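PDB 6DRU: glycosyl hydrolases family 31 family protein from Aspergillus niger, which catalyses the hydrolytic release of alpha-xylose from the non-reducing terminal glucose of xyloglucan oligosaccharides. Local coordinates for residues D493-Q498 and L545-F550; V497-G502 and Q641-G646; G511-D516 and S612-L617; S629-V632 and N637-T640. All blocks are in the same frame, centred on the assembly; numbering follows the deposited sequence.

Contact 1. Residues D493-Q498 and L545-F550; sequences DTLAVQ and LAWTTF. With NAG (2-acetamido-2-deoxy-beta-D-glucopyranose), chain E.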
loop_
_atom_site.group_PDB
_atom_site.type_symbol
_atom_site.label_atom_id
_atom_site.label_comp_id
_atom_site.label_asym_id
_atom_site.label_seq_id
_atom_site.Cartn_x
_atom_site.Cartn_y
_atom_site.Cartn_z
ATOM N N ASP A 493 -1.729 0.183 44.697
ATOM C CA ASP A 493 -2.748 0.127 43.655
ATOM C C ASP A 493 -2.491 -1.014 42.679
ATOM O O ASP A 493 -3.442 -1.612 42.161
ATOM C CB ASP A 493 -2.814 1.461 42.911
ATOM C CG ASP A 493 -3.946 1.512 41.902
ATOM O OD1 ASP A 493 -5.055 1.029 42.219
ATOM O OD2 ASP A 493 -3.729 2.040 40.790
ATOM N N THR A 494 -1.221 -1.332 42.422
ATOM C CA THR A 494 -0.899 -2.406 41.488
ATOM C C THR A 494 -1.388 -3.754 42.001
ATOM O O THR A 494 -1.895 -4.576 41.229
ATOM C CB THR A 494 0.606 -2.443 41.234
ATOM O OG1 THR A 494 1.018 -1.228 40.597
ATOM C CG2 THR A 494 0.970 -3.618 40.354
ATOM N N LEU A 495 -1.247 -3.999 43.305
ATOM C CA LEU A 495 -1.686 -5.275 43.860
ATOM C C LEU A 495 -3.180 -5.488 43.652
ATOM O O LEU A 495 -3.620 -6.622 43.431
ATOM C CB LEU A 495 -1.331 -5.341 45.346
ATOM C CG LEU A 495 -1.996 -6.426 46.194
ATOM C CD1 LEU A 495 -1.460 -7.792 45.823
ATOM C CD2 LEU A 495 -1.783 -6.148 47.670
ATOM N N ALA A 496 -3.970 -4.411 43.693
ATOM C CA ALA A 496 -5.409 -4.540 43.500
ATOM C C ALA A 496 -5.771 -4.846 42.052
ATOM O O ALA A 496 -6.747 -5.563 41.797
ATOM C CB ALA A 496 -6.115 -3.264 43.961
ATOM N N VAL A 497 -5.009 -4.319 41.090
ATOM C CA VAL A 497 -5.364 -4.519 39.688
ATOM C C VAL A 497 -4.935 -5.890 39.174
ATOM O O VAL A 497 -5.514 -6.381 38.199
ATOM C CB VAL A 497 -4.788 -3.401 38.801
ATOM C CG1 VAL A 497 -5.112 -2.037 39.393
ATOM C CG2 VAL A 497 -3.297 -3.567 38.607
ATOM N N GLN A 498 -3.931 -6.518 39.795
ATOM C CA GLN A 498 -3.454 -7.809 39.307
ATOM C C GLN A 498 -4.529 -8.882 39.408
ATOM O O GLN A 498 -4.538 -9.823 38.607
ATOM C CB GLN A 498 -2.213 -8.249 40.083
ATOM C CG GLN A 498 -1.020 -7.329 39.934
ATOM C CD GLN A 498 -0.766 -6.945 38.492
ATOM O OE1 GLN A 498 -0.465 -7.796 37.657
ATOM N NE2 GLN A 498 -0.883 -5.659 38.193
ATOM N N LEU A 545 2.952 -11.226 49.187
ATOM C CA LEU A 545 3.429 -12.603 49.280
ATOM C C LEU A 545 2.349 -13.530 49.823
ATOM O O LEU A 545 2.254 -14.693 49.413
ATOM C CB LEU A 545 4.683 -12.655 50.158
ATOM C CG LEU A 545 5.556 -13.917 50.184
ATOM C CD1 LEU A 545 5.018 -14.971 51.144
ATOM C CD2 LEU A 545 5.703 -14.492 48.785
ATOM N N ALA A 546 1.527 -13.034 50.750
ATOM C CA ALA A 546 0.442 -13.846 51.288
ATOM C C ALA A 546 -0.569 -14.202 50.206
ATOM O O ALA A 546 -1.113 -15.313 50.193
ATOM C CB ALA A 546 -0.240 -13.114 52.443
ATOM N N TRP A 547 -0.830 -13.271 49.284
ATOM C CA TRP A 547 -1.797 -13.530 48.222
ATOM C C TRP A 547 -1.302 -14.610 47.270
ATOM O O TRP A 547 -2.089 -15.441 46.802
ATOM C CB TRP A 547 -2.099 -12.241 47.461
ATOM C CG TRP A 547 -2.981 -12.447 46.269
ATOM C CD1 TRP A 547 -4.098 -13.228 46.200
ATOM C CD2 TRP A 547 -2.814 -11.871 44.968
ATOM N NE1 TRP A 547 -4.641 -13.170 44.939
ATOM C CE2 TRP A 547 -3.870 -12.344 44.164
ATOM C CE3 TRP A 547 -1.876 -11.001 44.407
ATOM C CZ2 TRP A 547 -4.012 -11.976 42.829
ATOM C CZ3 TRP A 547 -2.019 -10.636 43.082
ATOM C CH2 TRP A 547 -3.080 -11.121 42.308
ATOM N N THR A 548 -0.000 -14.613 46.967
ATOM C CA THR A 548 0.540 -15.592 46.031
ATOM C C THR A 548 0.398 -17.019 46.542
ATOM O O THR A 548 0.486 -17.959 45.745
ATOM C CB THR A 548 2.010 -15.288 45.741
ATOM O OG1 THR A 548 2.787 -15.508 46.925
ATOM C CG2 THR A 548 2.171 -13.844 45.298
ATOM N N THR A 549 0.184 -17.203 47.848
ATOM C CA THR A 549 -0.106 -18.535 48.367
ATOM C C THR A 549 -1.382 -19.101 47.759
ATOM O O THR A 549 -1.480 -20.312 47.533
ATOM C CB THR A 549 -0.226 -18.495 49.892
ATOM O OG1 THR A 549 0.840 -17.708 50.438
ATOM C CG2 THR A 549 -0.160 -19.904 50.471
ATOM N N PHE A 550 -2.359 -18.242 47.480
ATOM C CA PHE A 550 -3.638 -18.679 46.936
ATOM C C PHE A 550 -3.759 -18.279 45.470
ATOM O O PHE A 550 -4.759 -17.685 45.054
ATOM C CB PHE A 550 -4.782 -18.107 47.773
ATOM C CG PHE A 550 -4.678 -18.445 49.233
ATOM C CD1 PHE A 550 -5.232 -19.614 49.727
ATOM C CD2 PHE A 550 -4.010 -17.602 50.109
ATOM C CE1 PHE A 550 -5.131 -19.933 51.065
ATOM C CE2 PHE A 550 -3.906 -17.915 51.449
ATOM C CZ PHE A 550 -4.467 -19.083 51.928
HETATM C C1 NAG E . -8.350 3.225 41.733
HETATM C C2 NAG E . -8.590 4.400 40.808
HETATM C C3 NAG E . -7.327 5.052 40.379
HETATM C C4 NAG E . -6.426 5.330 41.562
HETATM C C5 NAG E . -6.245 4.077 42.387
HETATM C C6 NAG E . -5.406 4.384 43.609
HETATM C C7 NAG E . -10.638 4.346 39.437
HETATM C C8 NAG E . -11.373 3.863 38.204
HETATM N N2 NAG E . -9.294 3.953 39.658
HETATM O O3 NAG E . -7.634 6.233 39.673
HETATM O O4 NAG E . -5.169 5.759 41.096
HETATM O O5 NAG E . -7.504 3.601 42.791
HETATM O O6 NAG E . -6.043 5.377 44.382
HETATM O O7 NAG E . -11.198 5.069 40.237
#

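Contact 2. Residues V497-G502 and Q641-G646; sequences VQVASG and QQYMFG. With NAG (2-acetamido-2-deoxy-beta-D-glucopyranose), chain B.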
loop_
_atom_site.group_PDB
_atom_site.type_symbol
_atom_site.label_atom_id
_atom_site.label_comp_id
_atom_site.label_asym_id
_atom_site.label_seq_id
_atom_site.Cartn_x
_atom_site.Cartn_y
_atom_site.Cartn_z
ATOM N N VAL A 497 -5.009 -4.319 41.090
ATOM C CA VAL A 497 -5.364 -4.519 39.688
ATOM C C VAL A 497 -4.935 -5.890 39.174
ATOM O O VAL A 497 -5.514 -6.381 38.199
ATOM C CB VAL A 497 -4.788 -3.401 38.801
ATOM C CG1 VAL A 497 -5.112 -2.037 39.393
ATOM C CG2 VAL A 497 -3.297 -3.567 38.607
ATOM N N GLN A 498 -3.931 -6.518 39.795
ATOM C CA GLN A 498 -3.454 -7.809 39.307
ATOM C C GLN A 498 -4.529 -8.882 39.408
ATOM O O GLN A 498 -4.538 -9.823 38.607
ATOM C CB GLN A 498 -2.213 -8.249 40.083
ATOM C CG GLN A 498 -1.020 -7.329 39.934
ATOM C CD GLN A 498 -0.766 -6.945 38.492
ATOM O OE1 GLN A 498 -0.465 -7.796 37.657
ATOM N NE2 GLN A 498 -0.883 -5.659 38.193
ATOM N N VAL A 499 -5.431 -8.764 40.384
ATOM C CA VAL A 499 -6.450 -9.791 40.590
ATOM C C VAL A 499 -7.368 -9.880 39.377
ATOM O O VAL A 499 -7.635 -10.970 38.856
ATOM C CB VAL A 499 -7.244 -9.513 41.878
ATOM C CG1 VAL A 499 -8.222 -10.646 42.150
ATOM C CG2 VAL A 499 -6.299 -9.317 43.049
ATOM N N ALA A 500 -7.864 -8.730 38.908
ATOM C CA ALA A 500 -8.786 -8.726 37.778
ATOM C C ALA A 500 -8.127 -9.245 36.506
ATOM O O ALA A 500 -8.805 -9.827 35.652
ATOM C CB ALA A 500 -9.337 -7.318 37.556
ATOM N N SER A 501 -6.814 -9.046 36.361
ATOM C CA SER A 501 -6.108 -9.572 35.196
ATOM C C SER A 501 -6.100 -11.097 35.198
ATOM O O SER A 501 -6.317 -11.727 34.156
ATOM C CB SER A 501 -4.681 -9.024 35.152
ATOM O OG SER A 501 -4.044 -9.347 33.928
ATOM N N GLY A 502 -5.846 -11.708 36.357
ATOM C CA GLY A 502 -5.872 -13.157 36.440
ATOM C C GLY A 502 -7.262 -13.738 36.285
ATOM O O GLY A 502 -7.417 -14.873 35.824
ATOM N N GLN A 641 -11.663 -7.975 42.877
ATOM C CA GLN A 641 -10.590 -8.241 43.829
ATOM C C GLN A 641 -10.894 -9.413 44.758
ATOM O O GLN A 641 -10.118 -9.665 45.687
ATOM C CB GLN A 641 -10.283 -6.987 44.657
ATOM C CG GLN A 641 -9.919 -5.767 43.821
ATOM C CD GLN A 641 -9.621 -4.544 44.668
ATOM O OE1 GLN A 641 -9.754 -3.409 44.211
ATOM N NE2 GLN A 641 -9.211 -4.772 45.911
ATOM N N GLN A 642 -11.996 -10.128 44.543
ATOM C CA GLN A 642 -12.280 -11.376 45.236
ATOM C C GLN A 642 -12.477 -12.483 44.211
ATOM O O GLN A 642 -12.865 -12.226 43.067
ATOM C CB GLN A 642 -13.532 -11.280 46.119
ATOM C CG GLN A 642 -13.550 -10.128 47.107
ATOM C CD GLN A 642 -14.803 -10.131 47.967
ATOM O OE1 GLN A 642 -15.025 -9.225 48.771
ATOM N NE2 GLN A 642 -15.628 -11.160 47.802
ATOM N N TYR A 643 -12.215 -13.720 44.627
ATOM C CA TYR A 643 -12.355 -14.849 43.720
ATOM C C TYR A 643 -12.371 -16.138 44.524
ATOM O O TYR A 643 -11.950 -16.178 45.682
ATOM C CB TYR A 643 -11.221 -14.888 42.691
ATOM C CG TYR A 643 -9.851 -15.110 43.291
ATOM C CD1 TYR A 643 -9.115 -14.049 43.800
ATOM C CD2 TYR A 643 -9.293 -16.382 43.340
ATOM C CE1 TYR A 643 -7.862 -14.248 44.347
ATOM C CE2 TYR A 643 -8.042 -16.591 43.885
ATOM C CZ TYR A 643 -7.330 -15.520 44.387
ATOM O OH TYR A 643 -6.082 -15.720 44.931
ATOM N N MET A 644 -12.862 -17.194 43.885
ATOM C CA MET A 644 -12.816 -18.534 44.449
ATOM C C MET A 644 -11.556 -19.228 43.944
ATOM O O MET A 644 -11.414 -19.465 42.740
ATOM C CB MET A 644 -14.066 -19.327 44.067
ATOM C CG MET A 644 -15.347 -18.831 44.735
ATOM S SD MET A 644 -15.483 -19.230 46.490
ATOM C CE MET A 644 -15.596 -21.017 46.438
ATOM N N PHE A 645 -10.642 -19.543 44.858
ATOM C CA PHE A 645 -9.446 -20.316 44.525
ATOM C C PHE A 645 -9.780 -21.785 44.733
ATOM O O PHE A 645 -9.738 -22.295 45.855
ATOM C CB PHE A 645 -8.261 -19.878 45.376
ATOM C CG PHE A 645 -6.970 -20.528 44.986
ATOM C CD1 PHE A 645 -6.443 -20.343 43.720
ATOM C CD2 PHE A 645 -6.280 -21.325 45.883
ATOM C CE1 PHE A 645 -5.255 -20.942 43.356
ATOM C CE2 PHE A 645 -5.089 -21.925 45.524
ATOM C CZ PHE A 645 -4.576 -21.731 44.259
ATOM N N GLY A 646 -10.115 -22.470 43.645
ATOM C CA GLY A 646 -10.673 -23.795 43.726
ATOM C C GLY A 646 -12.135 -23.729 44.119
ATOM O O GLY A 646 -12.731 -22.648 44.193
HETATM C C1 NAG B . -11.364 -0.411 44.174
HETATM C C2 NAG B . -10.062 0.080 44.776
HETATM C C3 NAG B . -9.705 1.449 44.330
HETATM C C4 NAG B . -9.791 1.555 42.825
HETATM C C5 NAG B . -11.166 1.117 42.376
HETATM C C6 NAG B . -11.273 1.231 40.869
HETATM C C7 NAG B . -9.348 -0.825 46.950
HETATM C C8 NAG B . -9.456 -0.853 48.458
HETATM N N2 NAG B . -10.164 0.056 46.193
HETATM O O3 NAG B . -8.410 1.761 44.788
HETATM O O4 NAG B . -9.561 2.884 42.423
HETATM O O5 NAG B . -11.362 -0.216 42.780
HETATM O O6 NAG B . -11.637 -0.014 40.317
HETATM O O7 NAG B . -8.564 -1.562 46.387
#

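Contact 3. Residues G511-D516 and S612-L617; sequences GWWTVD and SIMRPL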
loop_
_atom_site.group_PDB
_atom_site.type_symbol
_atom_site.label_atom_id
_atom_site.label_comp_id
_atom_site.label_asym_id
_atom_site.label_seq_id
_atom_site.Cartn_x
_atom_site.Cartn_y
_atom_site.Cartn_z
ATOM N N GLY A 511 -5.270 -21.253 32.901
ATOM C CA GLY A 511 -5.318 -21.567 34.315
ATOM C C GLY A 511 -3.993 -21.355 35.014
ATOM O O GLY A 511 -3.955 -20.926 36.171
ATOM N N TRP A 512 -2.893 -21.648 34.319
ATOM C CA TRP A 512 -1.552 -21.517 34.890
ATOM C C TRP A 512 -1.143 -20.046 34.830
ATOM O O TRP A 512 -0.442 -19.593 33.922
ATOM C CB TRP A 512 -0.558 -22.406 34.151
ATOM C CG TRP A 512 -0.888 -23.879 34.155
ATOM C CD1 TRP A 512 -2.112 -24.455 34.361
ATOM C CD2 TRP A 512 0.031 -24.960 33.945
ATOM N NE1 TRP A 512 -2.010 -25.823 34.287
ATOM C CE2 TRP A 512 -0.706 -26.159 34.034
ATOM C CE3 TRP A 512 1.404 -25.030 33.690
ATOM C CZ2 TRP A 512 -0.115 -27.412 33.877
ATOM C CZ3 TRP A 512 1.989 -26.275 33.534
ATOM C CH2 TRP A 512 1.229 -27.448 33.627
ATOM N N TRP A 513 -1.590 -19.290 35.832
ATOM C CA TRP A 513 -1.366 -17.853 35.894
ATOM C C TRP A 513 -0.783 -17.486 37.253
ATOM O O TRP A 513 -1.081 -18.125 38.266
ATOM C CB TRP A 513 -2.668 -17.083 35.649
ATOM C CG TRP A 513 -2.512 -15.597 35.655
ATOM C CD1 TRP A 513 -2.183 -14.802 34.598
ATOM C CD2 TRP A 513 -2.682 -14.725 36.776
ATOM N NE1 TRP A 513 -2.140 -13.484 34.990
ATOM C CE2 TRP A 513 -2.440 -13.413 36.325
ATOM C CE3 TRP A 513 -3.013 -14.927 38.119
ATOM C CZ2 TRP A 513 -2.522 -12.308 37.168
ATOM C CZ3 TRP A 513 -3.092 -13.831 38.954
ATOM C CH2 TRP A 513 -2.853 -12.538 38.475
ATOM N N THR A 514 0.051 -16.449 37.265
ATOM C CA THR A 514 0.728 -16.027 38.486
ATOM C C THR A 514 1.199 -14.584 38.321
ATOM O O THR A 514 0.986 -13.958 37.280
ATOM C CB THR A 514 1.884 -16.977 38.812
ATOM O OG1 THR A 514 2.736 -16.386 39.802
ATOM C CG2 THR A 514 2.671 -17.308 37.553
ATOM N N VAL A 515 1.845 -14.060 39.366
ATOM C CA VAL A 515 2.334 -12.686 39.404
ATOM C C VAL A 515 3.745 -12.679 39.979
ATOM O O VAL A 515 4.290 -13.716 40.368
ATOM C CB VAL A 515 1.429 -11.762 40.245
ATOM C CG1 VAL A 515 0.147 -11.446 39.518
ATOM C CG2 VAL A 515 1.150 -12.386 41.605
ATOM N N ASP A 516 4.332 -11.485 40.043
ATOM C CA ASP A 516 5.561 -11.243 40.791
ATOM C C ASP A 516 5.178 -10.774 42.190
ATOM O O ASP A 516 4.618 -9.685 42.354
ATOM C CB ASP A 516 6.434 -10.206 40.089
ATOM C CG ASP A 516 7.089 -10.746 38.837
ATOM O OD1 ASP A 516 7.791 -9.967 38.157
ATOM O OD2 ASP A 516 6.864 -11.930 38.509
ATOM N N SER A 612 -12.013 -23.950 35.818
ATOM C CA SER A 612 -11.149 -22.819 36.133
ATOM C C SER A 612 -10.602 -22.926 37.551
ATOM O O SER A 612 -11.319 -23.281 38.489
ATOM C CB SER A 612 -11.909 -21.508 35.964
ATOM O OG SER A 612 -12.426 -21.379 34.652
ATOM N N ILE A 613 -9.314 -22.616 37.699
ATOM C CA ILE A 613 -8.637 -22.747 38.984
ATOM C C ILE A 613 -8.996 -21.566 39.875
ATOM O O ILE A 613 -9.700 -21.733 40.877
ATOM C CB ILE A 613 -7.116 -22.877 38.795
ATOM C CG1 ILE A 613 -6.806 -24.118 37.954
ATOM C CG2 ILE A 613 -6.417 -22.956 40.139
ATOM C CD1 ILE A 613 -5.342 -24.317 37.677
ATOM N N MET A 614 -8.530 -20.369 39.532
ATOM C CA MET A 614 -8.995 -19.174 40.222
ATOM C C MET A 614 -10.216 -18.639 39.486
ATOM O O MET A 614 -10.184 -18.440 38.268
ATOM C CB MET A 614 -7.893 -18.116 40.347
ATOM C CG MET A 614 -7.257 -17.629 39.065
ATOM S SD MET A 614 -5.912 -16.477 39.439
ATOM C CE MET A 614 -6.810 -15.108 40.166
ATOM N N ARG A 615 -11.295 -18.421 40.233
ATOM C CA ARG A 615 -12.635 -18.339 39.668
ATOM C C ARG A 615 -13.289 -17.008 40.002
ATOM O O ARG A 615 -13.496 -16.707 41.190
ATOM C CB ARG A 615 -13.488 -19.498 40.193
ATOM C CG ARG A 615 -12.889 -20.869 39.916
ATOM C CD ARG A 615 -13.638 -21.981 40.635
ATOM N NE ARG A 615 -15.021 -22.104 40.186
ATOM C CZ ARG A 615 -15.392 -22.690 39.053
ATOM N NH1 ARG A 615 -14.480 -23.210 38.243
ATOM N NH2 ARG A 615 -16.676 -22.755 38.730
ATOM N N PRO A 616 -13.630 -16.187 39.011
ATOM C CA PRO A 616 -14.447 -15.003 39.289
ATOM C C PRO A 616 -15.803 -15.407 39.848
ATOM O O PRO A 616 -16.311 -16.498 39.580
ATOM C CB PRO A 616 -14.576 -14.328 37.919
ATOM C CG PRO A 616 -14.254 -15.400 36.926
ATOM C CD PRO A 616 -13.246 -16.276 37.594
ATOM N N LEU A 617 -16.391 -14.503 40.635
ATOM C CA LEU A 617 -17.562 -14.851 41.434
ATOM C C LEU A 617 -18.787 -15.186 40.592
ATOM O O LEU A 617 -19.688 -15.869 41.089
ATOM C CB LEU A 617 -17.900 -13.712 42.399
ATOM C CG LEU A 617 -16.848 -13.423 43.472
ATOM C CD1 LEU A 617 -17.328 -12.339 44.423
ATOM C CD2 LEU A 617 -16.492 -14.693 44.233
HETATM O O HOH W 1 -6.608 -20.083 37.143
#

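Contact 4. Residues S629-V632 and N637-T640; sequences SQLV and NYTT. With NAG (2-acetamido-2-deoxy-beta-D-glucopyranose), chain B.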
loop_
_atom_site.group_PDB
_atom_site.type_symbol
_atom_site.label_atom_id
_atom_site.label_comp_id
_atom_site.label_asym_id
_atom_site.label_seq_id
_atom_site.Cartn_x
_atom_site.Cartn_y
_atom_site.Cartn_z
ATOM N N SER A 629 -24.768 -10.215 39.759
ATOM C CA SER A 629 -24.888 -9.790 38.368
ATOM C C SER A 629 -24.567 -8.309 38.205
ATOM O O SER A 629 -23.900 -7.915 37.241
ATOM C CB SER A 629 -26.291 -10.089 37.845
ATOM O OG SER A 629 -26.449 -9.609 36.519
ATOM N N GLN A 630 -25.026 -7.469 39.136
ATOM C CA GLN A 630 -24.760 -6.041 39.004
ATOM C C GLN A 630 -23.366 -5.690 39.512
ATOM O O GLN A 630 -22.731 -4.769 38.985
ATOM C CB GLN A 630 -25.834 -5.229 39.736
ATOM C CG GLN A 630 -25.680 -3.703 39.646
ATOM C CD GLN A 630 -24.821 -3.073 40.743
ATOM O OE1 GLN A 630 -24.114 -3.758 41.486
ATOM N NE2 GLN A 630 -24.872 -1.749 40.831
ATOM N N LEU A 631 -22.877 -6.404 40.531
ATOM C CA LEU A 631 -21.536 -6.147 41.041
ATOM C C LEU A 631 -20.458 -6.439 40.006
ATOM O O LEU A 631 -19.364 -5.871 40.089
ATOM C CB LEU A 631 -21.278 -6.981 42.298
ATOM C CG LEU A 631 -22.053 -6.597 43.558
ATOM C CD1 LEU A 631 -21.980 -7.714 44.591
ATOM C CD2 LEU A 631 -21.516 -5.296 44.130
ATOM N N VAL A 632 -20.741 -7.306 39.033
ATOM C CA VAL A 632 -19.774 -7.558 37.972
ATOM C C VAL A 632 -19.885 -6.506 36.876
ATOM O O VAL A 632 -18.869 -6.045 36.342
ATOM C CB VAL A 632 -19.960 -8.981 37.415
ATOM C CG1 VAL A 632 -19.021 -9.220 36.252
ATOM C CG2 VAL A 632 -19.719 -10.008 38.507
ATOM N N ASN A 637 -15.293 -3.613 43.511
ATOM C CA ASN A 637 -14.115 -4.222 44.120
ATOM C C ASN A 637 -14.409 -5.603 44.690
ATOM O O ASN A 637 -13.482 -6.403 44.855
ATOM C CB ASN A 637 -13.553 -3.319 45.222
ATOM C CG ASN A 637 -13.130 -1.953 44.707
ATOM O OD1 ASN A 637 -13.964 -1.074 44.492
ATOM N ND2 ASN A 637 -11.827 -1.767 44.514
ATOM N N TYR A 638 -15.676 -5.904 44.990
ATOM C CA TYR A 638 -16.032 -7.218 45.514
ATOM C C TYR A 638 -15.940 -8.311 44.459
ATOM O O TYR A 638 -15.840 -9.489 44.818
ATOM C CB TYR A 638 -17.440 -7.185 46.107
ATOM C CG TYR A 638 -17.564 -6.295 47.321
ATOM C CD1 TYR A 638 -16.607 -6.323 48.326
ATOM C CD2 TYR A 638 -18.634 -5.421 47.458
ATOM C CE1 TYR A 638 -16.714 -5.507 49.437
ATOM C CE2 TYR A 638 -18.748 -4.601 48.564
ATOM C CZ TYR A 638 -17.787 -4.649 49.550
ATOM O OH TYR A 638 -17.902 -3.832 50.652
ATOM N N THR A 639 -15.971 -7.955 43.174
ATOM C CA THR A 639 -15.855 -8.935 42.105
ATOM C C THR A 639 -14.549 -8.845 41.330
ATOM O O THR A 639 -14.127 -9.852 40.752
ATOM C CB THR A 639 -17.027 -8.798 41.121
ATOM O OG1 THR A 639 -17.129 -7.437 40.684
ATOM C CG2 THR A 639 -18.325 -9.206 41.789
ATOM N N THR A 640 -13.900 -7.683 41.307
ATOM C CA THR A 640 -12.609 -7.539 40.648
ATOM C C THR A 640 -11.433 -7.848 41.565
ATOM O O THR A 640 -10.304 -7.974 41.075
ATOM C CB THR A 640 -12.450 -6.122 40.079
ATOM O OG1 THR A 640 -12.367 -5.175 41.151
ATOM C CG2 THR A 640 -13.627 -5.771 39.183
HETATM C C1 NAG B . -11.364 -0.411 44.174
HETATM C C2 NAG B . -10.062 0.080 44.776
HETATM C C3 NAG B . -9.705 1.449 44.330
HETATM C C4 NAG B . -9.791 1.555 42.825
HETATM C C5 NAG B . -11.166 1.117 42.376
HETATM C C6 NAG B . -11.273 1.231 40.869
HETATM C C7 NAG B . -9.348 -0.825 46.950
HETATM C C8 NAG B . -9.456 -0.853 48.458
HETATM N N2 NAG B . -10.164 0.056 46.193
HETATM O O3 NAG B . -8.410 1.761 44.788
HETATM O O4 NAG B . -9.561 2.884 42.423
HETATM O O5 NAG B . -11.362 -0.216 42.780
HETATM O O6 NAG B . -11.637 -0.014 40.317
HETATM O O7 NAG B . -8.564 -1.562 46.387
#

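Contact 1. Residues D493-Q498 and L545-F550
The apolar part of this contact rests on the indole of Trp-547, which projects from helix 535-548 toward helix 492-508. Leu-495 brings its CD1 methyl to within 3.5 Å of CE3 on the benzo ring, coming at a slant to the indole plane. Its CG lies anti to the backbone N (chi1 165°), and this carries the branch across although its CB bond does not aim at the other helix. The two side chains run past one another in opposite directions. Gln-498 adds its CB, which sits 3.7 Å from CH2 at the ring edge and close to the ring plane.

Polar groups turn elsewhere. The Gln-498 chain bends at chi2 (-47°), so its amide leaves the indole; OE1 meets the hydroxyl of Ser-485, while NE2 makes a weak bond to Thr-494 O one helical turn back. Trp-547 NE1 is hydrogen-bonded to the hydroxyl of Tyr-643. On the same helix, Asp-493 meets an N-glycan, with OD1 3.3 Å from C5 of the NAG.

No hydrogen bond crosses between these two successive outer helices of the TIM barrel. The contact is therefore buried van der Waals packing, in which the buried polar ends find partners outside the interface.

Contact 2. Residues V497-G502 and Q641-G646
Val-499 touches Gln-641 and Tyr-643 where an outer helix of the TIM barrel, 492-508, packs on the antiparallel beta-sheet of the C-terminal domain at strand 643-645. Its CG1 is the probing branch. With CG1 anti to the backbone N (chi1 -175°), this methyl reaches the incoming chain, 3.8 Å from CA of Gln-641 and 3.9 Å from CD1 of Tyr-643. It comes to the phenol ring obliquely, and the two side chains cross at about a right angle.

Tyr-643 has its CG between its own backbone N and carbonyl carbon (chi1 64°). From there the ring extends beside the helix to Leu-503.

Gln-641, the first residue to leave helical geometry after helix 637-640, contributes mainly backbone. Its CB bond points away from the barrel helix, and the chain stays extended beyond CG (chi2 180°). The amide so placed receives Asn-637 ND2 and His-158 NE2 at OE1, while its NE2 makes a weak hydrogen bond, 3.3 Å long, to the acetamido O7 of the NAG. That bond is marginal, since OE1 of Gln-641 lies 3.1 Å from the same O7.

Contact 3. Residues G511-D516 and S612-L617
This is a buried interdomain contact, joining the seventh strand of the TIM barrel, 513-514, and the turn before it to strand 614-615, an outermost strand of the C-terminal antiparallel sheet. The strands do not pair: no direct hydrogen bond spans the gap, and a Met-aromatic contact and one water connect them.

Trp-513 and Met-614 aim at each other. The sulfur SD lies 3.5 Å from CE3 of the indole and 4.6 Å from the centroid of the six-membered ring, 59° off the ring normal, an oblique approach. The thioether bends at chi3 (-66°), which brings the CE methyl alongside CZ3. Ala-505 and Trp-547 of the outer barrel helices also touch this indole.

At the other end, Ile-613 sets its CD1 methyl 4.0 Å from the carbonyl oxygen of Gly-511. That oxygen accepts from the water at 2.9 Å, and the water in turn accepts from Met-614 N. Arg-615 takes no part across the gap; its NH1 is bonded to Ser-612 O at 3.2 Å in both the carbonyl and the guanidinium planes, while Asp-229 and Asp-620 supply salt bridges to NH2 and NE.

The junction is thus mostly apolar, and the water links the Gly-511 carbonyl and the Met-614 N-H, bridging two buried backbone groups that do not bond directly.

Contact 4. Residues S629-V632 and N637-T640
Thr-639 has the most surface buried here, filling the angle between two short helices, 628-633 and 637-640, and using both branches of its side chain. Its CG2 methyl rests 3.7 Å from CB of Leu-631 and the same distance, 3.7 Å, from CG2 of Val-632, whose side chain it crosses at about a right angle. The hydroxyl OG1 takes the position between backbone N and carbonyl carbon (chi1 52°), which directs it to the carbonyl of Leu-631, 2.8 Å from its O. The carbonyl of Ser-636 is a second acceptor for the same proton, so the bond across the helices may be shared with one inside the connecting turn.

Leu-631 comes next in buried surface. Besides the backbone oxygen and CB that meet Thr-639, it extends its CD2 methyl to the rim of the Tyr-638 ring, 4.4 Å from CD2 of the tyrosine and close to the ring plane. Tyr-638 thereby flanks the leucine with an edge while both remain partly exposed to solvent. Val-632, on the inner side, continues to Gln-148 and Ile-160.

Asn-637, at the start of the second helix, carries the NAG through a covalent ND2-C1 bond. The Asn-Tyr-Thr sequence of 637-639 is a canonical N-glycosylation sequon, with its threonine packed into the corner between two short consecutive helices of the C-terminal domain.

Contacts 1 and 2, centres about 8 Å apart, share helix 492-508, which packs on helix 535-548 and on the C-terminal domain through overlapping turns that share Val-497 and Gln-498. Contacts 2 and 3 have centres about 7 Å apart: strands 614-615 and 643-645 are antiparallel neighbours joined by backbone bonds. Contact 4, its centre about 11 Å from that of contact 2, precedes strand 643-645 and shares with contact 2 the NAG on Asn-637. Along the chain, contacts 1 and 3 interlock, and contact 2, with the longest separation, encloses contacts 3 and 4. Contacts 2 and 3 join the barrel to the C-terminal domain, with contact 1 on the barrel side, contact 4 on the other and the Asn-637 glycan beside them.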